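Local coordinates for single-stranded DNA-binding protein (Thermus aquaticus, PDB 2IHF) that binds single-stranded DNA and probably recruits partner proteins during DNA replication, recombination and repair, at residues Gly80-Arg85 against Ser95-Arg100; Gln130-Gly135 against Leu196-Leu201; Ala151-Gly156 against Glu181-Ala186; Phe173-Ala178 against Arg214-Val219. The protein carries 1 engineered substitution. One frame throughout, in Å; residues are numbered along the deposited sequence.

Contact 1 of 4, residues Gly80-Arg85 against Ser95-Arg100; sequences GRLEYR and SEVQVR
The ring of Tyr84 takes Val97 at its edge, in plane, with CG2 3.9 Å from CD1, while Ser95 CB approaches obliquely, 3.5 Å from Tyr84 CE1. On the opposite side of this antiparallel hairpin, which corresponds to the last two strands of an OB fold, the Glu83 carboxylate stands alongside Gln98 and Arg100, its plane turned 35° from the Gln98 amide and 56° from the Arg100 guanidinium. This carboxylate lies along the aliphatic stem of Arg100, OE2 coming tightly to 2.9 Å from CG, while the charged ends stay apart, Glu83 OE2 4.6 Å from Arg100 NH1, beyond a salt bridge. With an alanine here the arginine stem would probably lose its flank and the nearby negative charge, leaving the bent chain freer to turn. Six backbone hydrogen bonds pair Arg81, Glu83 and Arg85 with Arg100, Gln98 and Glu96. Between these pairs, Leu82 and Val99 meet on the Tyr84 side, where Leu201 also packs against both. The Arg81 guanidinium makes salt bridges to Glu161 and Glu102. At the hairpin's far end, Gly80 CA makes a CH···O contact of 3.1 Å with Arg100 O, an oxygen that a side chain on Gly80 would hit.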
loop_
_atom_site.group_PDB
_atom_site.type_symbol
_atom_site.label_atom_id
_atom_site.label_comp_id
_atom_site.label_asym_id
_atom_site.label_seq_id
_atom_site.Cartn_x
_atom_site.Cartn_y
_atom_site.Cartn_z
ATOM N N GLY A 80 -0.790 9.559 0.598
ATOM C CA GLY A 80 0.134 10.593 0.996
ATOM C C GLY A 80 1.192 10.021 1.910
ATOM O O GLY A 80 1.582 8.860 1.787
ATOM N N ARG A 81 1.653 10.847 2.839
ATOM C CA ARG A 81 2.669 10.435 3.774
ATOM C C ARG A 81 2.527 11.156 5.099
ATOM O O ARG A 81 1.865 12.187 5.190
ATOM C CB ARG A 81 4.047 10.701 3.175
ATOM C CG ARG A 81 4.359 12.156 2.848
ATOM C CD ARG A 81 5.279 12.217 1.629
ATOM N NE ARG A 81 6.085 10.996 1.531
ATOM C CZ ARG A 81 6.668 10.543 0.421
ATOM N NH1 ARG A 81 6.559 11.201 -0.724
ATOM N NH2 ARG A 81 7.342 9.401 0.456
ATOM N N LEU A 82 3.141 10.598 6.132
ATOM C CA LEU A 82 3.095 11.215 7.448
ATOM C C LEU A 82 4.176 12.275 7.542
ATOM O O LEU A 82 5.317 12.053 7.164
ATOM C CB LEU A 82 3.306 10.170 8.534
ATOM C CG LEU A 82 2.231 9.093 8.629
ATOM C CD1 LEU A 82 2.575 8.182 9.800
ATOM C CD2 LEU A 82 0.847 9.727 8.808
ATOM N N GLU A 83 3.803 13.444 8.028
ATOM C CA GLU A 83 4.759 14.514 8.179
ATOM C C GLU A 83 4.786 14.899 9.653
ATOM O O GLU A 83 3.750 15.041 10.297
ATOM C CB GLU A 83 4.392 15.707 7.281
ATOM C CG GLU A 83 4.859 15.542 5.818
ATOM C CD GLU A 83 4.521 16.753 4.937
ATOM O OE1 GLU A 83 4.348 17.856 5.506
ATOM O OE2 GLU A 83 4.443 16.612 3.686
ATOM N N TYR A 84 5.997 15.021 10.179
ATOM C CA TYR A 84 6.226 15.374 11.571
ATOM C C TYR A 84 6.686 16.811 11.625
ATOM O O TYR A 84 7.487 17.236 10.796
ATOM C CB TYR A 84 7.326 14.492 12.146
ATOM C CG TYR A 84 7.816 14.901 13.517
ATOM C CD1 TYR A 84 7.069 14.623 14.656
ATOM C CD2 TYR A 84 9.055 15.525 13.676
ATOM C CE1 TYR A 84 7.550 14.950 15.934
ATOM C CE2 TYR A 84 9.544 15.857 14.941
ATOM C CZ TYR A 84 8.788 15.565 16.065
ATOM O OH TYR A 84 9.277 15.871 17.315
ATOM N N ARG A 85 6.187 17.565 12.594
ATOM C CA ARG A 85 6.619 18.947 12.718
ATOM C C ARG A 85 6.808 19.306 14.177
ATOM O O ARG A 85 6.084 18.835 15.054
ATOM C CB ARG A 85 5.624 19.910 12.065
ATOM C CG ARG A 85 6.105 21.363 12.100
ATOM C CD ARG A 85 5.274 22.300 11.222
ATOM N NE ARG A 85 5.604 23.709 11.454
ATOM C CZ ARG A 85 6.830 24.219 11.374
ATOM N NH1 ARG A 85 7.856 23.440 11.068
ATOM N NH2 ARG A 85 7.034 25.510 11.602
ATOM N N SER A 95 5.149 19.223 19.125
ATOM C CA SER A 95 5.275 18.404 17.921
ATOM C C SER A 95 3.922 17.942 17.403
ATOM O O SER A 95 2.926 17.944 18.132
ATOM C CB SER A 95 6.130 17.170 18.192
ATOM O OG SER A 95 5.336 16.134 18.736
ATOM N N GLU A 96 3.894 17.545 16.135
ATOM C CA GLU A 96 2.669 17.059 15.517
ATOM C C GLU A 96 2.935 16.175 14.307
ATOM O O GLU A 96 3.863 16.422 13.538
ATOM C CB GLU A 96 1.785 18.225 15.088
ATOM C CG GLU A 96 0.381 17.781 14.740
ATOM C CD GLU A 96 -0.607 18.923 14.706
ATOM O OE1 GLU A 96 -0.558 19.713 13.739
ATOM O OE2 GLU A 96 -1.421 19.030 15.653
ATOM N N VAL A 97 2.111 15.138 14.164
ATOM C CA VAL A 97 2.189 14.209 13.037
ATOM C C VAL A 97 0.857 14.302 12.273
ATOM O O VAL A 97 -0.205 14.000 12.822
ATOM C CB VAL A 97 2.417 12.741 13.512
ATOM C CG1 VAL A 97 2.271 11.788 12.346
ATOM C CG2 VAL A 97 3.807 12.594 14.120
ATOM N N GLN A 98 0.920 14.736 11.016
ATOM C CA GLN A 98 -0.277 14.872 10.187
ATOM C C GLN A 98 -0.087 14.154 8.868
ATOM O O GLN A 98 1.034 13.985 8.386
ATOM C CB GLN A 98 -0.571 16.348 9.866
ATOM C CG GLN A 98 0.616 17.076 9.177
ATOM C CD GLN A 98 0.207 18.230 8.248
ATOM O OE1 GLN A 98 -0.592 19.095 8.612
ATOM N NE2 GLN A 98 0.775 18.244 7.045
ATOM N N VAL A 99 -1.194 13.741 8.274
ATOM C CA VAL A 99 -1.125 13.099 6.981
ATOM C C VAL A 99 -1.120 14.213 5.928
ATOM O O VAL A 99 -1.985 15.084 5.918
ATOM C CB VAL A 99 -2.336 12.175 6.755
ATOM C CG1 VAL A 99 -2.260 11.551 5.377
ATOM C CG2 VAL A 99 -2.376 11.096 7.820
ATOM N N ARG A 100 -0.111 14.198 5.072
ATOM C CA ARG A 100 -0.005 15.156 3.984
ATOM C C ARG A 100 -0.430 14.340 2.771
ATOM O O ARG A 100 0.246 13.383 2.405
ATOM C CB ARG A 100 1.451 15.612 3.835
ATOM C CG ARG A 100 1.832 16.172 2.463
ATOM C CD ARG A 100 1.566 17.653 2.354
ATOM N NE ARG A 100 0.753 17.943 1.181
ATOM C CZ ARG A 100 1.127 17.723 -0.077
ATOM N NH1 ARG A 100 2.326 17.209 -0.336
ATOM N NH2 ARG A 100 0.279 17.991 -1.076
#

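Contact 2 of 4, residues Gln130-Gly135 against Leu196-Leu201; sequences QVILMG and LVIGRL
Leu196 carries CG anti to its backbone N (chi1 166°) and bends at chi2 (61°), which lays CD1 against the neighbouring strand, 3.4 Å from Leu133 O and 4.0 Å from Ile132 CG2. Ile132 answers with CG2, the branch anti to its own N; the two side chains lie side by side and point the same way. On the other face of the sheet Val131 CG2 reaches Leu201 CB at 3.8 Å, while Leu133 CB and Val197 CB face each other 4.1 Å apart. Four hydrogen bonds join the antiparallel backbones, two between Val131 and Gly199 and two between Leu133 and Val197; the shortest runs from Val197 N to Leu133 O, 2.6 Å. Gly199 pairs with Val131 without a side chain, and Val131 finds its apolar neighbour across the strands in Leu201. This is the pairing of the first and fourth strands of the second OB domain, mostly apolar on both faces, with Gln130 and Arg200 at one end. The Leu133 and Val197 side lies under Val219, Leu174 and Val176, the barrel interior. Ile132 and Leu196 look the other way, toward Phe9 and Phe77 of the second subunit, and strand 5-22 bonds to the other edge of 130-135, joining the first OB domain to the second.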
loop_
_atom_site.group_PDB
_atom_site.type_symbol
_atom_site.label_atom_id
_atom_site.label_comp_id
_atom_site.label_asym_id
_atom_site.label_seq_id
_atom_site.Cartn_x
_atom_site.Cartn_y
_atom_site.Cartn_z
ATOM N N GLN A 130 -4.113 2.080 5.979
ATOM C CA GLN A 130 -2.844 1.350 5.924
ATOM C C GLN A 130 -1.640 2.283 5.844
ATOM O O GLN A 130 -1.657 3.266 5.111
ATOM C CB GLN A 130 -2.805 0.409 4.713
ATOM C CG GLN A 130 -4.040 -0.463 4.534
ATOM C CD GLN A 130 -3.984 -1.319 3.277
ATOM O OE1 GLN A 130 -3.365 -0.939 2.282
ATOM N NE2 GLN A 130 -4.647 -2.471 3.311
ATOM N N VAL A 131 -0.590 1.958 6.591
ATOM C CA VAL A 131 0.635 2.749 6.592
ATOM C C VAL A 131 1.821 1.806 6.402
ATOM O O VAL A 131 1.819 0.694 6.930
ATOM C CB VAL A 131 0.841 3.502 7.946
ATOM C CG1 VAL A 131 2.109 4.345 7.895
ATOM C CG2 VAL A 131 -0.345 4.388 8.249
ATOM N N ILE A 132 2.813 2.234 5.619
ATOM C CA ILE A 132 4.034 1.453 5.443
ATOM C C ILE A 132 5.166 2.386 5.823
ATOM O O ILE A 132 5.317 3.455 5.240
ATOM C CB ILE A 132 4.296 1.010 4.001
ATOM C CG1 ILE A 132 3.172 0.110 3.491
ATOM C CG2 ILE A 132 5.604 0.246 3.947
ATOM C CD1 ILE A 132 3.448 -0.474 2.109
ATOM N N LEU A 133 5.958 1.992 6.809
ATOM C CA LEU A 133 7.088 2.808 7.233
ATOM C C LEU A 133 8.363 1.971 7.274
ATOM O O LEU A 133 8.329 0.764 7.529
ATOM C CB LEU A 133 6.871 3.385 8.645
ATOM C CG LEU A 133 5.687 4.267 9.034
ATOM C CD1 LEU A 133 5.844 4.630 10.502
ATOM C CD2 LEU A 133 5.618 5.517 8.193
ATOM N N MET A 134 9.487 2.616 6.995
ATOM C CA MET A 134 10.777 1.958 7.110
ATOM C C MET A 134 11.705 3.040 7.633
ATOM O O MET A 134 11.707 4.167 7.132
ATOM C CB MET A 134 11.259 1.399 5.769
ATOM C CG MET A 134 12.561 0.616 5.874
ATOM S SD MET A 134 12.756 -0.714 4.645
ATOM C CE MET A 134 11.881 -0.063 3.225
ATOM N N GLY A 135 12.454 2.710 8.673
ATOM C CA GLY A 135 13.362 3.681 9.242
ATOM C C GLY A 135 14.242 3.031 10.281
ATOM O O GLY A 135 14.454 1.819 10.248
ATOM N N LEU A 196 10.959 -2.176 9.335
ATOM C CA LEU A 196 9.908 -2.036 8.325
ATOM C C LEU A 196 8.601 -2.232 9.077
ATOM O O LEU A 196 8.408 -3.252 9.738
ATOM C CB LEU A 196 10.014 -3.118 7.236
ATOM C CG LEU A 196 8.776 -3.275 6.331
ATOM C CD1 LEU A 196 8.517 -1.971 5.592
ATOM C CD2 LEU A 196 8.973 -4.414 5.345
ATOM N N VAL A 197 7.710 -1.255 8.990
ATOM C CA VAL A 197 6.428 -1.345 9.665
ATOM C C VAL A 197 5.261 -1.317 8.695
ATOM O O VAL A 197 5.223 -0.509 7.775
ATOM C CB VAL A 197 6.205 -0.164 10.646
ATOM C CG1 VAL A 197 4.887 -0.358 11.414
ATOM C CG2 VAL A 197 7.388 -0.041 11.598
ATOM N N ILE A 198 4.310 -2.209 8.903
ATOM C CA ILE A 198 3.110 -2.223 8.084
ATOM C C ILE A 198 1.973 -2.214 9.101
ATOM O O ILE A 198 1.857 -3.120 9.924
ATOM C CB ILE A 198 3.078 -3.468 7.178
ATOM C CG1 ILE A 198 4.257 -3.385 6.194
ATOM C CG2 ILE A 198 1.755 -3.555 6.436
ATOM C CD1 ILE A 198 4.336 -4.511 5.219
ATOM N N GLY A 199 1.155 -1.170 9.076
ATOM C CA GLY A 199 0.080 -1.087 10.046
ATOM C C GLY A 199 -1.020 -0.097 9.734
ATOM O O GLY A 199 -1.290 0.174 8.566
ATOM N N ARG A 200 -1.645 0.426 10.792
ATOM C CA ARG A 200 -2.752 1.369 10.699
ATOM C C ARG A 200 -2.432 2.664 11.433
ATOM O O ARG A 200 -1.691 2.671 12.411
ATOM C CB ARG A 200 -4.015 0.758 11.316
ATOM C CG ARG A 200 -4.319 -0.622 10.793
ATOM C CD ARG A 200 -5.694 -1.106 11.216
ATOM N NE ARG A 200 -6.007 -2.455 10.720
ATOM C CZ ARG A 200 -6.177 -2.792 9.439
ATOM N NH1 ARG A 200 -6.065 -1.882 8.473
ATOM N NH2 ARG A 200 -6.477 -4.047 9.122
ATOM N N LEU A 201 -3.017 3.755 10.957
ATOM C CA LEU A 201 -2.830 5.060 11.561
ATOM C C LEU A 201 -3.932 5.248 12.608
ATOM O O LEU A 201 -5.113 5.204 12.273
ATOM C CB LEU A 201 -2.943 6.137 10.488
ATOM C CG LEU A 201 -2.409 7.516 10.858
ATOM C CD1 LEU A 201 -0.946 7.394 11.256
ATOM C CD2 LEU A 201 -2.560 8.455 9.678
#

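Contact 3 of 4, residues Ala151-Gly156 against Glu181-Ala186; sequences AVVRLG and ELAEWA
Ala151 opens the strand's contact with the helix: its CB lies 3.7 Å from CG of Glu184, and its carbonyl O is likewise 3.7 Å from Ala183 CB. Glu184 bends at chi2 alongside this methyl, and its carboxylate goes on to a hydrogen bond between OE2 and the hydroxyl of Tyr145. Val152 turns its side chain off the helix, toward Gln177 and Trp179, yet its CA still borders Ala183 CB at 3.8 Å. Val153 points at the helix. Its CG1 sits between the backbone N and the carbonyl carbon (chi1 69°), the rotation that lifts this branch toward the helix, where it rests 3.7 Å from Ala183 CA and 4.1 Å from Ala186 CB. Leu155 adds a looser touch, CD2 to Ala186 CB at 4.4 Å. No hydrogen bond crosses from strand to helix. With Ala183 and Ala186, one turn apart, facing the strand, the short axes come within 6.5 Å and cross at 54°. Ala183 CB rests on the backbone of Ala151 to Val153 and beside the valine branch. Leu224 covers Ala186 from another strand. A short helix between the third and fourth strands that packs across one end of the barrel is a hallmark of the OB fold, and helix 180-186 occupies that place in the second domain.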
loop_
_atom_site.group_PDB
_atom_site.type_symbol
_atom_site.label_atom_id
_atom_site.label_comp_id
_atom_site.label_asym_id
_atom_site.label_seq_id
_atom_site.Cartn_x
_atom_site.Cartn_y
_atom_site.Cartn_z
ATOM N N ALA A 151 1.368 -8.454 26.118
ATOM C CA ALA A 151 2.571 -7.675 25.834
ATOM C C ALA A 151 2.299 -6.511 24.873
ATOM O O ALA A 151 1.570 -6.659 23.887
ATOM C CB ALA A 151 3.649 -8.583 25.254
ATOM N N VAL A 152 2.880 -5.353 25.166
ATOM C CA VAL A 152 2.718 -4.186 24.302
ATOM C C VAL A 152 4.017 -3.379 24.285
ATOM O O VAL A 152 4.650 -3.189 25.316
ATOM C CB VAL A 152 1.533 -3.277 24.751
ATOM C CG1 VAL A 152 1.752 -2.775 26.171
ATOM C CG2 VAL A 152 1.382 -2.108 23.788
ATOM N N VAL A 153 4.420 -2.921 23.108
ATOM C CA VAL A 153 5.647 -2.161 23.000
ATOM C C VAL A 153 5.428 -0.824 22.323
ATOM O O VAL A 153 4.507 -0.654 21.531
ATOM C CB VAL A 153 6.735 -2.950 22.226
ATOM C CG1 VAL A 153 6.349 -3.070 20.757
ATOM C CG2 VAL A 153 8.086 -2.263 22.372
ATOM N N ARG A 154 6.281 0.129 22.667
ATOM C CA ARG A 154 6.245 1.464 22.101
ATOM C C ARG A 154 7.660 1.719 21.618
ATOM O O ARG A 154 8.621 1.451 22.327
ATOM C CB ARG A 154 5.861 2.485 23.172
ATOM C CG ARG A 154 5.842 3.939 22.694
ATOM C CD ARG A 154 4.697 4.186 21.722
ATOM N NE ARG A 154 3.423 3.701 22.254
ATOM C CZ ARG A 154 2.301 4.415 22.291
ATOM N NH1 ARG A 154 2.285 5.659 21.833
ATOM N NH2 ARG A 154 1.189 3.878 22.777
ATOM N N LEU A 155 7.788 2.204 20.394
ATOM C CA LEU A 155 9.105 2.500 19.867
ATOM C C LEU A 155 9.082 3.749 19.007
ATOM O O LEU A 155 8.043 4.114 18.457
ATOM C CB LEU A 155 9.646 1.296 19.099
ATOM C CG LEU A 155 8.755 0.663 18.045
ATOM C CD1 LEU A 155 8.965 1.380 16.725
ATOM C CD2 LEU A 155 9.095 -0.810 17.909
ATOM N N GLY A 156 10.225 4.421 18.926
ATOM C CA GLY A 156 10.325 5.635 18.139
ATOM C C GLY A 156 11.056 5.329 16.854
ATOM O O GLY A 156 12.067 4.635 16.861
ATOM N N GLU A 181 2.803 -11.141 20.356
ATOM C CA GLU A 181 4.063 -11.668 19.821
ATOM C C GLU A 181 4.928 -10.625 19.105
ATOM O O GLU A 181 6.153 -10.616 19.273
ATOM C CB GLU A 181 3.803 -12.841 18.871
ATOM C CG GLU A 181 3.141 -14.027 19.538
ATOM C CD GLU A 181 1.662 -14.122 19.223
ATOM O OE1 GLU A 181 0.986 -13.069 19.117
ATOM O OE2 GLU A 181 1.173 -15.263 19.090
ATOM N N LEU A 182 4.312 -9.759 18.302
ATOM C CA LEU A 182 5.081 -8.731 17.609
ATOM C C LEU A 182 5.775 -7.824 18.618
ATOM O O LEU A 182 6.901 -7.382 18.387
ATOM C CB LEU A 182 4.185 -7.887 16.697
ATOM C CG LEU A 182 3.964 -8.396 15.275
ATOM C CD1 LEU A 182 3.097 -7.410 14.520
ATOM C CD2 LEU A 182 5.304 -8.573 14.577
ATOM N N ALA A 183 5.098 -7.549 19.734
ATOM C CA ALA A 183 5.654 -6.703 20.786
ATOM C C ALA A 183 6.830 -7.394 21.474
ATOM O O ALA A 183 7.796 -6.748 21.866
ATOM C CB ALA A 183 4.575 -6.362 21.813
ATOM N N GLU A 184 6.747 -8.712 21.606
ATOM C CA GLU A 184 7.792 -9.488 22.261
ATOM C C GLU A 184 9.024 -9.629 21.384
ATOM O O GLU A 184 10.163 -9.578 21.864
ATOM C CB GLU A 184 7.252 -10.863 22.648
ATOM C CG GLU A 184 6.158 -10.798 23.698
ATOM C CD GLU A 184 6.415 -11.746 24.848
ATOM O OE1 GLU A 184 6.642 -12.946 24.581
ATOM O OE2 GLU A 184 6.389 -11.294 26.011
ATOM N N TRP A 185 8.789 -9.815 20.094
ATOM C CA TRP A 185 9.877 -9.924 19.141
ATOM C C TRP A 185 10.538 -8.550 19.034
ATOM O O TRP A 185 11.758 -8.435 19.036
ATOM C CB TRP A 185 9.334 -10.348 17.779
ATOM C CG TRP A 185 10.337 -10.243 16.679
ATOM C CD1 TRP A 185 11.235 -11.193 16.284
ATOM C CD2 TRP A 185 10.555 -9.104 15.831
ATOM N NE1 TRP A 185 11.996 -10.719 15.239
ATOM C CE2 TRP A 185 11.597 -9.445 14.943
ATOM C CE3 TRP A 185 9.966 -7.836 15.739
ATOM C CZ2 TRP A 185 12.066 -8.549 13.972
ATOM C CZ3 TRP A 185 10.434 -6.949 14.775
ATOM C CH2 TRP A 185 11.473 -7.312 13.902
ATOM N N ALA A 186 9.724 -7.504 18.955
ATOM C CA ALA A 186 10.252 -6.155 18.835
ATOM C C ALA A 186 11.099 -5.726 20.032
ATOM O O ALA A 186 12.035 -4.939 19.884
ATOM C CB ALA A 186 9.112 -5.166 18.632
#

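Contact 4 of 4, residues Phe173-Ala178 against Arg214-Val219; sequences FLEVQA and RFQTRV
Arg218 starts against Glu175: its CB lies 3.3 Å from Glu175 O and more loosely beside Glu175 CB. The chain rises with CG between its backbone N and carbonyl carbon (chi1 83°), CD passes 4.0 Å from Gln177 CB, and the bend at chi3 turns the guanidinium over the glutamine. There CZ stands 3.4 Å from Gln177 NE2, the amide and guanidinium planes inclined by 50°, with the amide carbon over one face. NH1 lies 2.8 Å from that same NE2, a doubtful approach of two donors with no bond between them; Glu220 OE1 pairs with both, by a salt bridge to NH1 and a hydrogen bond from NE2, which may hold them this close. NH2 reaches Asp204 in a second salt bridge. Gln177 OE1 accepts from Arg154, consistent with the amide as modelled. Beneath these tips the backbones pair in parallel at one bridge, Val176 with Val219, their axes 56° apart: Val219 N donates to Glu175 O (3.0 Å) and Gln177 N to Val219 O (2.8 Å). Where the strands splay, a water takes a hydrogen from Glu175 N and gives one to Thr217 O. This pairing of the third and fifth strands closes an OB barrel. A leucine in place of Arg218 would probably leave Asp204 without this mate and Glu220 with one donor fewer. Val176 and Val219 face the apolar interior; on the outer side Asp204 and Glu220 probably offset the like charges of Arg218 and nearby Arg154, adding electrostatics to the backbone bonds of the seam.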
loop_
_atom_site.group_PDB
_atom_site.type_symbol
_atom_site.label_atom_id
_atom_site.label_comp_id
_atom_site.label_asym_id
_atom_site.label_seq_id
_atom_site.Cartn_x
_atom_site.Cartn_y
_atom_site.Cartn_z
ATOM N N PHE A 173 10.026 11.921 12.842
ATOM C CA PHE A 173 10.010 11.059 14.006
ATOM C C PHE A 173 8.605 10.558 14.246
ATOM O O PHE A 173 7.679 11.339 14.481
ATOM C CB PHE A 173 10.563 11.826 15.203
ATOM C CG PHE A 173 11.963 12.307 14.987
ATOM C CD1 PHE A 173 12.204 13.523 14.358
ATOM C CD2 PHE A 173 13.041 11.496 15.323
ATOM C CE1 PHE A 173 13.497 13.920 14.067
ATOM C CE2 PHE A 173 14.334 11.885 15.034
ATOM C CZ PHE A 173 14.565 13.094 14.404
ATOM N N LEU A 174 8.454 9.237 14.177
ATOM C CA LEU A 174 7.152 8.601 14.318
ATOM C C LEU A 174 7.088 7.513 15.397
ATOM O O LEU A 174 8.002 6.690 15.542
ATOM C CB LEU A 174 6.758 8.036 12.941
ATOM C CG LEU A 174 7.060 9.017 11.783
ATOM C CD1 LEU A 174 6.958 8.330 10.437
ATOM C CD2 LEU A 174 6.116 10.212 11.848
ATOM N N GLU A 175 5.996 7.529 16.159
ATOM C CA GLU A 175 5.761 6.553 17.221
ATOM C C GLU A 175 4.995 5.334 16.712
ATOM O O GLU A 175 3.984 5.458 16.030
ATOM C CB GLU A 175 4.984 7.199 18.370
ATOM C CG GLU A 175 5.834 8.113 19.226
ATOM C CD GLU A 175 6.951 7.365 19.941
ATOM O OE1 GLU A 175 6.650 6.423 20.713
ATOM O OE2 GLU A 175 8.133 7.721 19.731
ATOM N N VAL A 176 5.489 4.152 17.061
ATOM C CA VAL A 176 4.871 2.901 16.643
ATOM C C VAL A 176 4.514 2.046 17.860
ATOM O O VAL A 176 5.254 2.005 18.836
ATOM C CB VAL A 176 5.836 2.072 15.733
ATOM C CG1 VAL A 176 5.198 0.749 15.349
ATOM C CG2 VAL A 176 6.210 2.863 14.482
ATOM N N GLN A 177 3.371 1.377 17.802
ATOM C CA GLN A 177 2.963 0.497 18.881
ATOM C C GLN A 177 2.595 -0.871 18.302
ATOM O O GLN A 177 2.004 -0.962 17.223
ATOM C CB GLN A 177 1.779 1.084 19.644
ATOM C CG GLN A 177 1.307 0.160 20.773
ATOM C CD GLN A 177 0.351 0.823 21.758
ATOM O OE1 GLN A 177 0.764 1.339 22.799
ATOM N NE2 GLN A 177 -0.934 0.813 21.427
ATOM N N ALA A 178 2.968 -1.933 19.016
ATOM C CA ALA A 178 2.669 -3.293 18.594
ATOM C C ALA A 178 2.197 -4.105 19.799
ATOM O O ALA A 178 2.406 -3.709 20.946
ATOM C CB ALA A 178 3.889 -3.937 17.971
ATOM N N ARG A 214 -4.173 16.824 25.329
ATOM C CA ARG A 214 -3.138 16.474 24.308
ATOM C C ARG A 214 -3.641 15.448 23.297
ATOM O O ARG A 214 -4.579 14.687 23.562
ATOM C CB ARG A 214 -1.885 15.936 24.986
ATOM C CG ARG A 214 -1.287 16.860 26.031
ATOM C CD ARG A 214 -0.432 16.022 26.935
ATOM N NE ARG A 214 -0.966 14.662 26.939
ATOM C CZ ARG A 214 -0.838 13.807 27.941
ATOM N NH1 ARG A 214 -0.182 14.167 29.040
ATOM N NH2 ARG A 214 -1.381 12.598 27.844
ATOM N N PHE A 215 -2.971 15.419 22.150
ATOM C CA PHE A 215 -3.344 14.561 21.035
ATOM C C PHE A 215 -2.103 13.929 20.416
ATOM O O PHE A 215 -1.081 14.600 20.245
ATOM C CB PHE A 215 -4.032 15.453 19.998
ATOM C CG PHE A 215 -4.702 14.720 18.880
ATOM C CD1 PHE A 215 -6.018 14.276 19.017
ATOM C CD2 PHE A 215 -4.048 14.544 17.658
ATOM C CE1 PHE A 215 -6.675 13.671 17.944
ATOM C CE2 PHE A 215 -4.690 13.944 16.586
ATOM C CZ PHE A 215 -6.007 13.507 16.725
ATOM N N GLN A 216 -2.172 12.638 20.103
ATOM C CA GLN A 216 -1.052 11.990 19.437
ATOM C C GLN A 216 -1.503 11.019 18.356
ATOM O O GLN A 216 -2.372 10.166 18.572
ATOM C CB GLN A 216 -0.136 11.235 20.398
ATOM C CG GLN A 216 1.122 10.775 19.647
ATOM C CD GLN A 216 2.025 9.834 20.425
ATOM O OE1 GLN A 216 1.599 8.775 20.884
ATOM N NE2 GLN A 216 3.291 10.210 20.553
ATOM N N THR A 217 -0.911 11.176 17.178
ATOM C CA THR A 217 -1.192 10.299 16.059
ATOM C C THR A 217 -0.008 9.332 16.022
ATOM O O THR A 217 1.145 9.763 16.089
ATOM C CB THR A 217 -1.255 11.090 14.747
ATOM O OG1 THR A 217 -2.358 11.999 14.802
ATOM C CG2 THR A 217 -1.428 10.159 13.562
ATOM N N ARG A 218 -0.288 8.033 15.958
ATOM C CA ARG A 218 0.782 7.045 15.901
ATOM C C ARG A 218 0.387 5.880 14.992
ATOM O O ARG A 218 -0.709 5.858 14.451
ATOM C CB ARG A 218 1.116 6.539 17.309
ATOM C CG ARG A 218 0.215 5.441 17.831
ATOM C CD ARG A 218 0.777 4.915 19.138
ATOM N NE ARG A 218 -0.193 5.011 20.222
ATOM C CZ ARG A 218 -1.136 4.109 20.471
ATOM N NH1 ARG A 218 -1.248 3.019 19.712
ATOM N NH2 ARG A 218 -1.967 4.296 21.486
ATOM N N VAL A 219 1.290 4.925 14.815
ATOM C CA VAL A 219 1.034 3.765 13.969
ATOM C C VAL A 219 0.914 2.485 14.811
ATOM O O VAL A 219 1.740 2.222 15.675
ATOM C CB VAL A 219 2.178 3.581 12.919
ATOM C CG1 VAL A 219 1.997 2.270 12.156
ATOM C CG2 VAL A 219 2.209 4.765 11.954
HETATM O O HOH W 1 3.808 9.419 15.969
#

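How the contacts relate
Contact 1 belongs to the first OB domain, contacts 2, 3 and 4 to the second. Contact 2 is buried and mostly apolar, shared with the dimer partner; contact 1 is only partly buried, apolar on one face and charged on the other. Contact 4 is buried but mixed, with a backbone bridge and valines on one face and charges and amides on the other. Strands 194-203 and 217-221 are neighbours, so contacts 2 and 4 hold adjoining staves of one barrel. Contact 3, about 18 Å from the chain centre, joins helix to strand through small apolar groups, and its strand 151-159 lies next to strand 172-179 of contact 4.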